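Beta-glucanase (Bacteroides thetaiotaomicron, PDB 6EUG) probably hydrolyses beta-1,3-galactosidic linkages of arabinogalactan, this chain being the glycoside hydrolase family 43 part of a longer two-family protein. Local coordinates at residues G55-F60 and T81-W86; C107-P112 and M125-E130; T273-T278 and A289-A294; G318-Y323 and D338-K343. One frame throughout, in Å; residues are numbered along the deposited sequence.

Interaction 1 (G55-F60 and T81-W86)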
# COMPACT_ATOMS: atom_id res chain seq x y z
N GLY A 55 0.30 21.40 11.42
CA GLY A 55 -0.83 22.19 10.91
C GLY A 55 -1.21 21.97 9.45
O GLY A 55 -2.15 22.65 8.96
N LYS A 56 -0.48 21.09 8.73
CA LYS A 56 -0.75 20.84 7.29
C LYS A 56 -0.80 19.35 6.94
O LYS A 56 -0.07 18.52 7.51
CB LYS A 56 0.36 21.45 6.39
CG LYS A 56 0.63 22.94 6.52
CD LYS A 56 1.64 23.41 5.48
CE LYS A 56 1.80 24.92 5.51
NZ LYS A 56 2.27 25.43 4.19
N TYR A 57 -1.64 19.02 5.97
CA TYR A 57 -1.69 17.71 5.33
C TYR A 57 -0.64 17.66 4.20
O TYR A 57 -0.51 18.61 3.45
CB TYR A 57 -3.11 17.44 4.75
CG TYR A 57 -4.17 17.42 5.84
CD1 TYR A 57 -4.45 16.26 6.53
CD2 TYR A 57 -4.91 18.57 6.14
CE1 TYR A 57 -5.37 16.25 7.56
CE2 TYR A 57 -5.83 18.59 7.16
CZ TYR A 57 -6.12 17.42 7.83
OH TYR A 57 -7.05 17.44 8.86
N TYR A 58 0.09 16.54 4.13
CA TYR A 58 1.00 16.19 3.03
C TYR A 58 0.52 14.92 2.32
O TYR A 58 0.31 13.90 2.97
CB TYR A 58 2.42 16.03 3.56
CG TYR A 58 2.96 17.32 4.14
CD1 TYR A 58 2.72 17.68 5.47
CD2 TYR A 58 3.69 18.20 3.37
CE1 TYR A 58 3.21 18.88 5.99
CE2 TYR A 58 4.18 19.40 3.89
CZ TYR A 58 3.93 19.74 5.20
OH TYR A 58 4.39 20.97 5.74
N TRP A 59 0.37 15.03 0.99
CA TRP A 59 -0.09 13.95 0.09
C TRP A 59 1.10 13.53 -0.76
O TRP A 59 1.63 14.35 -1.49
CB TRP A 59 -1.22 14.48 -0.77
CG TRP A 59 -1.86 13.55 -1.81
CD1 TRP A 59 -1.51 12.25 -2.13
CD2 TRP A 59 -2.95 13.89 -2.68
NE1 TRP A 59 -2.35 11.78 -3.13
CE2 TRP A 59 -3.22 12.77 -3.50
CE3 TRP A 59 -3.72 15.06 -2.87
CZ2 TRP A 59 -4.22 12.79 -4.49
CZ3 TRP A 59 -4.72 15.07 -3.83
CH2 TRP A 59 -4.97 13.95 -4.64
N PHE A 60 1.59 12.31 -0.57
CA PHE A 60 2.64 11.70 -1.39
C PHE A 60 2.07 10.71 -2.39
O PHE A 60 1.15 9.94 -2.03
CB PHE A 60 3.68 10.99 -0.51
CG PHE A 60 4.21 11.83 0.62
CD1 PHE A 60 3.53 11.93 1.86
CD2 PHE A 60 5.36 12.64 0.43
CE1 PHE A 60 4.02 12.75 2.88
CE2 PHE A 60 5.85 13.44 1.45
CZ PHE A 60 5.17 13.50 2.68
N THR A 81 -3.85 23.02 3.99
CA THR A 81 -4.38 23.20 5.35
C THR A 81 -5.84 22.70 5.45
O THR A 81 -6.34 22.52 6.57
CB THR A 81 -4.34 24.67 5.76
OG1 THR A 81 -5.07 25.44 4.79
CG2 THR A 81 -2.91 25.19 5.81
N ASP A 82 -6.51 22.49 4.31
CA ASP A 82 -7.99 22.31 4.28
C ASP A 82 -8.55 21.06 3.56
O ASP A 82 -9.77 20.84 3.56
CB ASP A 82 -8.69 23.60 3.77
CG ASP A 82 -8.36 23.95 2.31
OD1 ASP A 82 -7.80 23.11 1.57
OD2 ASP A 82 -8.67 25.10 1.88
N LEU A 83 -7.65 20.25 2.95
CA LEU A 83 -8.00 19.09 2.10
C LEU A 83 -8.71 19.39 0.76
O LEU A 83 -9.15 18.43 0.08
CB LEU A 83 -8.76 18.00 2.91
CG LEU A 83 -7.94 17.44 4.08
CD1 LEU A 83 -8.84 16.64 5.03
CD2 LEU A 83 -6.79 16.55 3.60
N TYR A 84 -8.82 20.67 0.39
CA TYR A 84 -9.43 21.10 -0.88
C TYR A 84 -8.42 21.73 -1.82
O TYR A 84 -8.45 21.46 -3.02
CB TYR A 84 -10.56 22.12 -0.66
CG TYR A 84 -11.73 21.65 0.18
CD1 TYR A 84 -12.63 20.73 -0.33
CD2 TYR A 84 -11.98 22.18 1.44
CE1 TYR A 84 -13.72 20.31 0.42
CE2 TYR A 84 -13.08 21.77 2.19
CZ TYR A 84 -13.94 20.83 1.67
OH TYR A 84 -15.03 20.38 2.37
N ASN A 85 -7.56 22.60 -1.27
CA ASN A 85 -6.60 23.40 -2.05
C ASN A 85 -5.17 22.86 -1.83
O ASN A 85 -4.64 22.90 -0.70
CB ASN A 85 -6.68 24.88 -1.64
CG ASN A 85 -8.04 25.49 -1.93
OD1 ASN A 85 -8.84 25.74 -1.03
ND2 ASN A 85 -8.33 25.71 -3.20
N TRP A 86 -4.57 22.36 -2.90
CA TRP A 86 -3.29 21.63 -2.82
C TRP A 86 -2.16 22.41 -3.52
O TRP A 86 -2.25 22.72 -4.73
CB TRP A 86 -3.47 20.25 -3.47
CG TRP A 86 -4.35 19.34 -2.66
CD1 TRP A 86 -5.66 19.09 -2.89
CD2 TRP A 86 -4.00 18.62 -1.48
NE1 TRP A 86 -6.16 18.24 -1.92
CE2 TRP A 86 -5.16 17.93 -1.05
CE3 TRP A 86 -2.80 18.45 -0.76
CZ2 TRP A 86 -5.18 17.13 0.12
CZ3 TRP A 86 -2.80 17.65 0.38
CH2 TRP A 86 -3.98 17.00 0.81
O HOH W 1 -5.06 22.48 9.33

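Interaction 2 (C107-P112 and M125-E130). With GIM (glucoimidazole), chain B.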
# COMPACT_ATOMS: atom_id res chain seq x y z
N CYS A 107 14.03 2.81 -13.02
CA CYS A 107 13.39 1.95 -11.99
C CYS A 107 11.88 2.24 -11.83
O CYS A 107 11.38 3.32 -12.18
CB CYS A 107 14.13 2.07 -10.65
SG CYS A 107 13.72 3.58 -9.74
N ILE A 108 11.13 1.26 -11.30
CA ILE A 108 9.71 1.46 -10.97
C ILE A 108 9.60 1.81 -9.48
O ILE A 108 10.19 1.12 -8.65
CB ILE A 108 8.91 0.16 -11.29
CG1 ILE A 108 8.81 -0.05 -12.81
CG2 ILE A 108 7.54 0.11 -10.64
CD1 ILE A 108 8.37 -1.45 -13.17
N MET A 109 8.86 2.87 -9.18
CA MET A 109 8.60 3.33 -7.82
C MET A 109 7.09 3.48 -7.68
O MET A 109 6.49 4.35 -8.33
CB MET A 109 9.29 4.68 -7.62
CG MET A 109 10.81 4.61 -7.68
SD MET A 109 11.45 6.28 -7.60
CE MET A 109 12.73 6.19 -6.35
N GLU A 110 6.47 2.62 -6.84
CA GLU A 110 5.01 2.56 -6.64
C GLU A 110 4.55 2.57 -5.17
O GLU A 110 5.29 2.16 -4.26
CB GLU A 110 4.39 1.34 -7.35
CG GLU A 110 4.49 1.43 -8.86
CD GLU A 110 3.94 0.24 -9.63
OE1 GLU A 110 3.47 -0.76 -9.01
OE2 GLU A 110 4.01 0.28 -10.90
N ARG A 111 3.35 3.10 -4.98
CA ARG A 111 2.62 3.02 -3.73
C ARG A 111 3.40 3.54 -2.52
O ARG A 111 3.40 2.92 -1.46
CB ARG A 111 2.03 1.61 -3.54
CG ARG A 111 0.96 1.26 -4.57
CD ARG A 111 0.18 -0.04 -4.29
NE ARG A 111 -0.76 -0.30 -5.38
CZ ARG A 111 -1.95 0.28 -5.54
NH1 ARG A 111 -2.46 1.09 -4.63
NH2 ARG A 111 -2.70 -0.00 -6.62
N PRO A 112 3.99 4.75 -2.64
CA PRO A 112 4.70 5.29 -1.49
C PRO A 112 3.82 5.58 -0.28
O PRO A 112 2.65 5.96 -0.44
CB PRO A 112 5.25 6.62 -2.03
CG PRO A 112 4.18 7.06 -3.01
CD PRO A 112 3.78 5.77 -3.69
N MET A 125 9.82 7.18 4.65
CA MET A 125 9.10 6.73 3.44
C MET A 125 9.45 5.29 3.08
O MET A 125 10.64 4.93 2.99
CB MET A 125 9.43 7.63 2.24
CG MET A 125 8.57 7.40 1.01
SD MET A 125 9.11 8.37 -0.43
CE MET A 125 8.50 10.01 -0.02
N TRP A 126 8.42 4.45 2.88
CA TRP A 126 8.59 3.13 2.30
C TRP A 126 7.85 3.12 0.97
O TRP A 126 6.83 3.81 0.81
CB TRP A 126 8.04 2.02 3.23
CG TRP A 126 8.95 1.70 4.44
CD1 TRP A 126 8.97 2.35 5.62
CD2 TRP A 126 9.92 0.64 4.55
NE1 TRP A 126 9.89 1.78 6.46
CE2 TRP A 126 10.46 0.70 5.85
CE3 TRP A 126 10.35 -0.37 3.69
CZ2 TRP A 126 11.46 -0.17 6.30
CZ3 TRP A 126 11.34 -1.25 4.13
CH2 TRP A 126 11.88 -1.14 5.44
N LEU A 127 8.36 2.34 0.02
CA LEU A 127 7.72 2.22 -1.30
C LEU A 127 8.05 0.87 -1.94
O LEU A 127 9.01 0.22 -1.54
CB LEU A 127 8.13 3.40 -2.18
CG LEU A 127 9.64 3.49 -2.45
CD1 LEU A 127 9.88 3.87 -3.90
CD2 LEU A 127 10.37 4.46 -1.53
N HIS A 128 7.26 0.49 -2.96
CA HIS A 128 7.52 -0.67 -3.82
C HIS A 128 8.52 -0.27 -4.89
O HIS A 128 8.28 0.66 -5.61
CB HIS A 128 6.17 -1.10 -4.44
CG HIS A 128 6.25 -2.20 -5.47
ND1 HIS A 128 5.19 -2.47 -6.32
CD2 HIS A 128 7.22 -3.09 -5.80
CE1 HIS A 128 5.53 -3.45 -7.14
NE2 HIS A 128 6.75 -3.85 -6.84
N LEU A 129 9.66 -0.98 -4.94
CA LEU A 129 10.71 -0.77 -5.93
C LEU A 129 10.90 -2.00 -6.82
O LEU A 129 10.97 -3.12 -6.32
CB LEU A 129 12.06 -0.47 -5.23
CG LEU A 129 13.29 -0.24 -6.14
CD1 LEU A 129 13.15 1.03 -6.97
CD2 LEU A 129 14.55 -0.17 -5.29
N GLU A 130 11.02 -1.78 -8.14
CA GLU A 130 11.54 -2.77 -9.07
C GLU A 130 12.75 -2.14 -9.79
O GLU A 130 12.69 -1.00 -10.30
CB GLU A 130 10.48 -3.22 -10.08
CG GLU A 130 9.17 -3.77 -9.49
CD GLU A 130 9.25 -5.15 -8.86
OE1 GLU A 130 10.26 -5.86 -9.07
OE2 GLU A 130 8.26 -5.56 -8.19
C1 GIM B . -1.22 -3.63 -9.93
C2 GIM B . -0.88 -2.79 -8.77
N10 GIM B . -0.87 -3.40 -11.21
C3 GIM B . -0.40 -1.41 -9.25
C4 GIM B . 0.60 -1.60 -10.43
C5 GIM B . -0.13 -2.19 -11.66
C6 GIM B . 0.81 -2.50 -12.82
C7 GIM B . -2.00 -5.31 -11.13
C8 GIM B . -1.35 -4.42 -11.97
N1 GIM B . -1.91 -4.80 -9.88
O3 GIM B . 0.28 -0.71 -8.19
O2 GIM B . -1.99 -2.83 -7.83
O4 GIM B . 1.74 -2.43 -10.10
O6 GIM B . 1.67 -3.59 -12.50
O HOH W 2 2.63 -1.36 -6.30

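Interaction 3 (T273-T278 and A289-A294)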
# COMPACT_ATOMS: atom_id res chain seq x y z
N THR A 273 -10.46 -2.27 17.05
CA THR A 273 -10.60 -3.22 15.96
C THR A 273 -9.87 -2.71 14.71
O THR A 273 -9.96 -1.51 14.36
CB THR A 273 -12.08 -3.45 15.61
OG1 THR A 273 -12.74 -3.98 16.76
CG2 THR A 273 -12.22 -4.39 14.43
N TYR A 274 -9.12 -3.62 14.10
CA TYR A 274 -8.40 -3.35 12.83
C TYR A 274 -9.30 -3.69 11.63
O TYR A 274 -9.97 -4.77 11.59
CB TYR A 274 -7.09 -4.14 12.77
CG TYR A 274 -6.12 -3.80 13.88
CD1 TYR A 274 -6.23 -4.42 15.13
CD2 TYR A 274 -5.15 -2.80 13.73
CE1 TYR A 274 -5.37 -4.12 16.16
CE2 TYR A 274 -4.29 -2.49 14.78
CZ TYR A 274 -4.43 -3.13 16.00
OH TYR A 274 -3.63 -2.85 17.13
N TRP A 275 -9.29 -2.80 10.64
CA TRP A 275 -10.08 -2.94 9.41
C TRP A 275 -9.17 -2.70 8.20
O TRP A 275 -8.52 -1.62 8.10
CB TRP A 275 -11.23 -1.91 9.35
CG TRP A 275 -12.27 -2.04 10.45
CD1 TRP A 275 -12.40 -1.22 11.55
CD2 TRP A 275 -13.30 -3.04 10.58
NE1 TRP A 275 -13.43 -1.65 12.36
CE2 TRP A 275 -14.01 -2.75 11.80
CE3 TRP A 275 -13.70 -4.13 9.81
CZ2 TRP A 275 -15.10 -3.50 12.22
CZ3 TRP A 275 -14.80 -4.91 10.25
CH2 TRP A 275 -15.48 -4.57 11.45
N MET A 276 -9.14 -3.64 7.27
CA MET A 276 -8.32 -3.49 6.06
C MET A 276 -9.18 -3.72 4.81
O MET A 276 -9.97 -4.67 4.74
CB MET A 276 -7.15 -4.48 6.10
CG MET A 276 -6.17 -4.38 4.95
SD MET A 276 -4.49 -4.96 5.29
CE MET A 276 -4.68 -6.56 6.08
N ILE A 277 -9.00 -2.85 3.82
CA ILE A 277 -9.67 -2.97 2.50
C ILE A 277 -8.60 -3.30 1.47
O ILE A 277 -7.54 -2.66 1.43
CB ILE A 277 -10.50 -1.72 2.10
CG1 ILE A 277 -11.63 -1.50 3.13
CG2 ILE A 277 -11.03 -1.83 0.67
CD1 ILE A 277 -12.46 -0.24 2.94
N THR A 278 -8.93 -4.29 0.63
CA THR A 278 -8.06 -4.73 -0.46
C THR A 278 -8.83 -4.88 -1.76
O THR A 278 -10.08 -4.91 -1.76
CB THR A 278 -7.39 -6.06 -0.08
OG1 THR A 278 -8.39 -7.05 0.19
CG2 THR A 278 -6.53 -5.92 1.16
N ALA A 289 -14.05 -5.15 -4.20
CA ALA A 289 -13.23 -4.92 -2.96
C ALA A 289 -13.53 -5.98 -1.90
O ALA A 289 -14.63 -6.55 -1.90
CB ALA A 289 -13.48 -3.53 -2.38
N ARG A 290 -12.54 -6.26 -1.05
CA ARG A 290 -12.69 -7.15 0.10
C ARG A 290 -12.51 -6.31 1.39
O ARG A 290 -11.72 -5.31 1.39
CB ARG A 290 -11.63 -8.27 0.08
CG ARG A 290 -11.61 -9.14 -1.20
CD ARG A 290 -10.65 -8.67 -2.28
NE ARG A 290 -10.71 -9.60 -3.41
CZ ARG A 290 -9.92 -10.65 -3.62
NH1 ARG A 290 -8.92 -10.97 -2.80
NH2 ARG A 290 -10.14 -11.39 -4.70
N LEU A 291 -13.21 -6.71 2.44
CA LEU A 291 -13.01 -6.19 3.81
C LEU A 291 -12.42 -7.28 4.71
O LEU A 291 -12.96 -8.38 4.78
CB LEU A 291 -14.33 -5.69 4.40
CG LEU A 291 -14.29 -5.08 5.80
CD1 LEU A 291 -13.39 -3.83 5.79
CD2 LEU A 291 -15.68 -4.73 6.30
N LEU A 292 -11.31 -6.95 5.39
CA LEU A 292 -10.63 -7.88 6.29
C LEU A 292 -10.59 -7.27 7.70
O LEU A 292 -10.47 -6.05 7.84
CB LEU A 292 -9.25 -8.22 5.81
CG LEU A 292 -9.05 -8.42 4.27
CD1 LEU A 292 -7.57 -8.58 3.94
CD2 LEU A 292 -9.82 -9.64 3.77
N THR A 293 -10.69 -8.11 8.74
CA THR A 293 -10.67 -7.61 10.13
C THR A 293 -9.92 -8.52 11.11
O THR A 293 -9.87 -9.77 10.92
CB THR A 293 -12.11 -7.31 10.62
OG1 THR A 293 -12.14 -6.62 11.88
CG2 THR A 293 -12.93 -8.61 10.75
N ALA A 294 -9.36 -7.89 12.15
CA ALA A 294 -8.73 -8.57 13.28
C ALA A 294 -8.87 -7.77 14.57
O ALA A 294 -9.05 -6.52 14.54
CB ALA A 294 -7.26 -8.86 13.02

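Interaction 4 (G318-Y323 and D338-K343). With GIM (glucoimidazole), chain B.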
# COMPACT_ATOMS: atom_id res chain seq x y z
N GLY A 318 -15.35 1.78 -10.02
CA GLY A 318 -14.35 1.92 -11.10
C GLY A 318 -12.93 2.19 -10.57
O GLY A 318 -12.05 2.52 -11.33
N GLY A 319 -12.75 2.04 -9.25
CA GLY A 319 -11.47 2.33 -8.58
C GLY A 319 -10.73 1.12 -7.98
O GLY A 319 -11.19 -0.04 -8.06
N GLN A 320 -9.59 1.45 -7.36
CA GLN A 320 -8.78 0.50 -6.59
C GLN A 320 -8.24 1.22 -5.35
O GLN A 320 -7.63 2.31 -5.47
CB GLN A 320 -7.63 -0.05 -7.44
CG GLN A 320 -6.75 -1.13 -6.78
CD GLN A 320 -5.57 -1.58 -7.62
OE1 GLN A 320 -4.98 -0.77 -8.38
NE2 GLN A 320 -5.13 -2.85 -7.43
N SER A 321 -8.48 0.66 -4.17
CA SER A 321 -7.99 1.20 -2.90
C SER A 321 -6.54 1.69 -2.90
O SER A 321 -5.66 1.03 -3.49
CB SER A 321 -8.20 0.12 -1.81
OG SER A 321 -7.60 -1.16 -2.12
N THR A 322 -6.29 2.79 -2.18
CA THR A 322 -4.89 3.23 -1.88
C THR A 322 -4.59 3.61 -0.43
O THR A 322 -3.46 3.40 -0.00
CB THR A 322 -4.35 4.29 -2.87
OG1 THR A 322 -2.92 4.45 -2.70
CG2 THR A 322 -5.06 5.64 -2.75
N TYR A 323 -5.55 4.18 0.30
CA TYR A 323 -5.27 4.68 1.66
C TYR A 323 -6.56 4.95 2.42
O TYR A 323 -7.59 5.28 1.81
CB TYR A 323 -4.42 6.01 1.58
CG TYR A 323 -3.77 6.39 2.92
CD1 TYR A 323 -2.68 5.68 3.41
CD2 TYR A 323 -4.25 7.47 3.68
CE1 TYR A 323 -2.12 5.96 4.65
CE2 TYR A 323 -3.69 7.77 4.91
CZ TYR A 323 -2.61 7.03 5.39
OH TYR A 323 -2.06 7.32 6.62
N ASP A 338 -7.63 5.10 -6.38
CA ASP A 338 -7.23 5.53 -7.74
C ASP A 338 -8.25 5.05 -8.77
O ASP A 338 -8.80 3.93 -8.62
CB ASP A 338 -5.85 4.98 -8.09
CG ASP A 338 -4.79 5.55 -7.19
OD1 ASP A 338 -4.49 6.79 -7.30
OD2 ASP A 338 -4.25 4.77 -6.38
N MET A 339 -8.55 5.87 -9.79
CA MET A 339 -9.33 5.44 -10.95
C MET A 339 -8.38 5.38 -12.17
O MET A 339 -8.12 6.41 -12.80
CB MET A 339 -10.49 6.42 -11.15
CG MET A 339 -11.60 6.00 -12.10
SD MET A 339 -12.89 7.27 -12.27
CE MET A 339 -13.12 7.64 -10.62
N TRP A 340 -7.81 4.20 -12.44
CA TRP A 340 -6.67 4.10 -13.34
C TRP A 340 -7.10 4.22 -14.81
O TRP A 340 -8.11 3.61 -15.21
CB TRP A 340 -5.93 2.77 -13.17
CG TRP A 340 -5.29 2.56 -11.82
CD1 TRP A 340 -5.68 1.66 -10.89
CD2 TRP A 340 -4.15 3.23 -11.28
NE1 TRP A 340 -4.86 1.72 -9.80
CE2 TRP A 340 -3.94 2.72 -9.99
CE3 TRP A 340 -3.34 4.28 -11.74
CZ2 TRP A 340 -2.90 3.13 -9.19
CZ3 TRP A 340 -2.29 4.70 -10.96
CH2 TRP A 340 -2.10 4.15 -9.66
N ARG A 341 -6.32 4.98 -15.59
CA ARG A 341 -6.46 5.08 -17.06
C ARG A 341 -5.17 4.57 -17.69
O ARG A 341 -4.22 5.33 -17.92
CB ARG A 341 -6.72 6.52 -17.49
CG ARG A 341 -8.08 6.99 -17.03
CD ARG A 341 -8.44 8.32 -17.62
NE ARG A 341 -9.82 8.67 -17.25
CZ ARG A 341 -10.63 9.45 -17.95
NH1 ARG A 341 -10.25 10.00 -19.11
NH2 ARG A 341 -11.85 9.67 -17.49
N PRO A 342 -5.08 3.26 -17.93
CA PRO A 342 -3.77 2.67 -18.35
C PRO A 342 -3.20 3.22 -19.69
O PRO A 342 -1.99 3.21 -19.88
CB PRO A 342 -4.07 1.17 -18.44
CG PRO A 342 -5.55 1.05 -18.50
CD PRO A 342 -6.14 2.25 -17.81
N LYS A 343 -4.08 3.69 -20.57
CA LYS A 343 -3.68 4.29 -21.84
C LYS A 343 -3.07 5.72 -21.68
O LYS A 343 -2.41 6.21 -22.59
CB LYS A 343 -4.86 4.28 -22.82
C1 GIM B . -1.22 -3.63 -9.93
C2 GIM B . -0.88 -2.79 -8.77
N10 GIM B . -0.87 -3.40 -11.21
C3 GIM B . -0.40 -1.41 -9.25
C4 GIM B . 0.60 -1.60 -10.43
C5 GIM B . -0.13 -2.19 -11.66
C6 GIM B . 0.81 -2.50 -12.82
C7 GIM B . -2.00 -5.31 -11.13
C8 GIM B . -1.35 -4.42 -11.97
N1 GIM B . -1.91 -4.80 -9.88
O3 GIM B . 0.28 -0.71 -8.19
O2 GIM B . -1.99 -2.83 -7.83
O4 GIM B . 1.74 -2.43 -10.10
O6 GIM B . 1.67 -3.59 -12.50
O HOH W 3 -9.27 1.79 -11.51
O HOH W 4 -4.73 2.20 -6.24

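Interaction 1 (G55-F60 and T81-W86)
Gly-55 faces Thr-81 through a shared water, which donates one proton to Gly-55 O and the other to Thr-81 O. The methyl CG2 of Thr-81 lies 4.1 Å from Gly-55 O, and the aliphatic CG of Lys-56 is the next group to approach that methyl. Tyr-57 begins the tighter packing. Its ring takes Leu-83 over one face, a CH-pi contact in which Leu-83 CD2 stands 3.7 Å from the centroid of the Tyr-57 ring and only 19° off its normal. The same ring has the carbonyl oxygen of Thr-81 near its edge, so apolar and polar neighbours of one aromatic group are sorted between face and edge. Further in, CB of Tyr-57 touches Trp-86 CH2 at 4.1 Å. Trp-59 resumes the contact. With CG opposite the backbone nitrogen (chi1 179°), its indole presents an edge to Trp-86: Trp-59 CE3 comes 3.7 Å from Trp-86 CE2. This is a T-shaped stack, the six-membered rings being inclined at 74°. Residues 55-60 run along strand 56-62, which lies between strands 48-53 and 74-80 in a four-stranded antiparallel blade of the family 43 five-bladed beta-propeller; the partner loop links 74-80 to the outermost strand 87-94, and Leu-83 and Trp-86 turn from it onto Tyr-57 and Trp-59, while Tyr-350 and Trp-352 of strand 349-357 also pack against Trp-59.

Interaction 2 (C107-P112 and M125-E130)
This beta hairpin, strands 108-117 and 122-130, opens one four-stranded blade of the five-bladed beta-propeller characteristic of family 43, and its first strand carries residues of the glucoimidazole pocket. Ile-108 with Glu-130 and Glu-110 with His-128 are antiparallel hydrogen-bonded pairs, each joined by two backbone bonds; the ladder puts these four side chains on one face of the sheet, from which Glu-110 reaches the ligand. Met-109 and Leu-129 start from the opposite face; Met-109 CB lies 3.9 Å from Leu-127 CD1, and Cys-107 SG, just before the strand, packs on Leu-129 CD1. Glu-110 is extended beyond CG and delivers its carboxylate to the sugar-like ring: OE1 accepts from ligand O4 at 2.6 Å, and from ligand O3 over a longer reach, while OE2 is held by Tyr-136 OH. At Arg-111 the backbone adopts left-handed angles (phi 55°, psi 49°), which interrupts the regular pairing. From there the straight side chain sends NH2 to ligand O2 at 3.2 Å, with NE making a weak bond to O3. A water bonded to ligand O3 donates to Glu-110 OE1 and sits 2.8 Å from His-128 ND1, in the imidazole plane. The other ring nitrogen fixes the rotation of the imidazole: His-128 NE2 donates to Glu-130 OE2 at 2.7 Å, nearly straight (168°), meeting the carboxylate on its anti side.

Interaction 3 (T273-T278 and A289-A294)
Tyr-274 O is gripped by two donors of the facing strand, the hydroxyl Thr-293 OG1 at 2.9 Å and the amide Ala-294 N at 3.2 Å. The hydroxyl approaches nearly along the C=O axis, whereas the amide is tilted 31° from the carbonyl plane, so the two donors reach the one oxygen from different directions. Thr-293 achieves this by setting OG1 opposite its own backbone nitrogen (chi1 -170°). That places the hydroxyl over a face of the Trp-275 indole, 3.5 Å above its plane, and methyl CG2 of Thr-273 lies over the same face, toward its rim. The ladder continues through the hydrogen-bonded pair Met-276 and Leu-292, whose bond from Leu-292 N to Met-276 O measures 2.7 Å. At its far end Thr-278 OG1 lies 3.5 Å from Arg-290 CB; both Thr-278 OG1 and Arg-290 NH1 find their polar partner in Asn-262. Leu-291 CD1 meanwhile packs 3.9 Å from Ile-277 CG1. As a hairpin, strands 273-279 and 290-294 form the middle of a four-stranded antiparallel propeller blade, with 265-270 beyond the first and 302-304 beyond the second, and the face bearing Trp-275, Ile-277 and Leu-291 rests on strand 363-366.

Interaction 4 (G318-Y323 and D338-K343)
Gln-320 reaches across to Trp-340 and on to the ligand, starting at CB, which lies 4.0 Å from Trp-340 NE1. CG is set opposite the backbone nitrogen (chi1 -176°) and the chain runs on extended, carrying the amide past the indole. There the two ends of the amide divide their work. Gln-320 OE1 accepts from Trp-340 NE1 at 2.9 Å, the donor lying in the carbonyl plane although the oxygen sits 21° out of the indole plane; amide and ring stand almost perpendicular. Gln-320 NE2 donates to glucoimidazole O2 at 3.2 Å and also bonds to Ser-279 OG. The root of the side chain is secured in the beta hairpin of strands 320-327 and 332-339 by the antiparallel hydrogen-bonded pair Gln-320 and Asp-338, with Gln-320 N to Asp-338 O and Asp-338 N to Gln-320 O both 2.9 Å. Before this pair, the water that donates to Gly-318 O accepts from Trp-340 N, extending the link past the end of the strand. Asp-338 sets its CB against a face of Trp-340; its OD1 accepts from Gly-47 N, while its OD2 lies 3.5 Å from Thr-322 CB. Trp-340 in turn meets the pocket residue Trp-284 edge to face. Because an indole N-H can only donate, it settles which end of the amide faces it: the oxygen is held by Trp-340, and the nitrogen is presented as a donor to the ligand hydroxyl.

Four of the five propeller blades are sampled here, and the pocket is assembled from separate ones. Interactions 2 and 4, with centres about 17 Å apart, meet at the glucoimidazole: Arg-111 NH2 lies 3.0 Å from Gln-320 OE1, and Glu-110, Arg-111 and Gln-320 contact the ligand together with Asp-214. Interaction 3 touches interaction 4, Ile-277 O lying 3.9 Å from Ser-321 OG, and the side chain of Thr-278 is about 10 Å from the ligand. Interaction 1 is more peripheral: the side chain of Trp-59 is about 14 Å from the bound glucoimidazole. It nevertheless reaches interaction 2 where Phe-60 CD2 packs 4.1 Å from Met-125 CE.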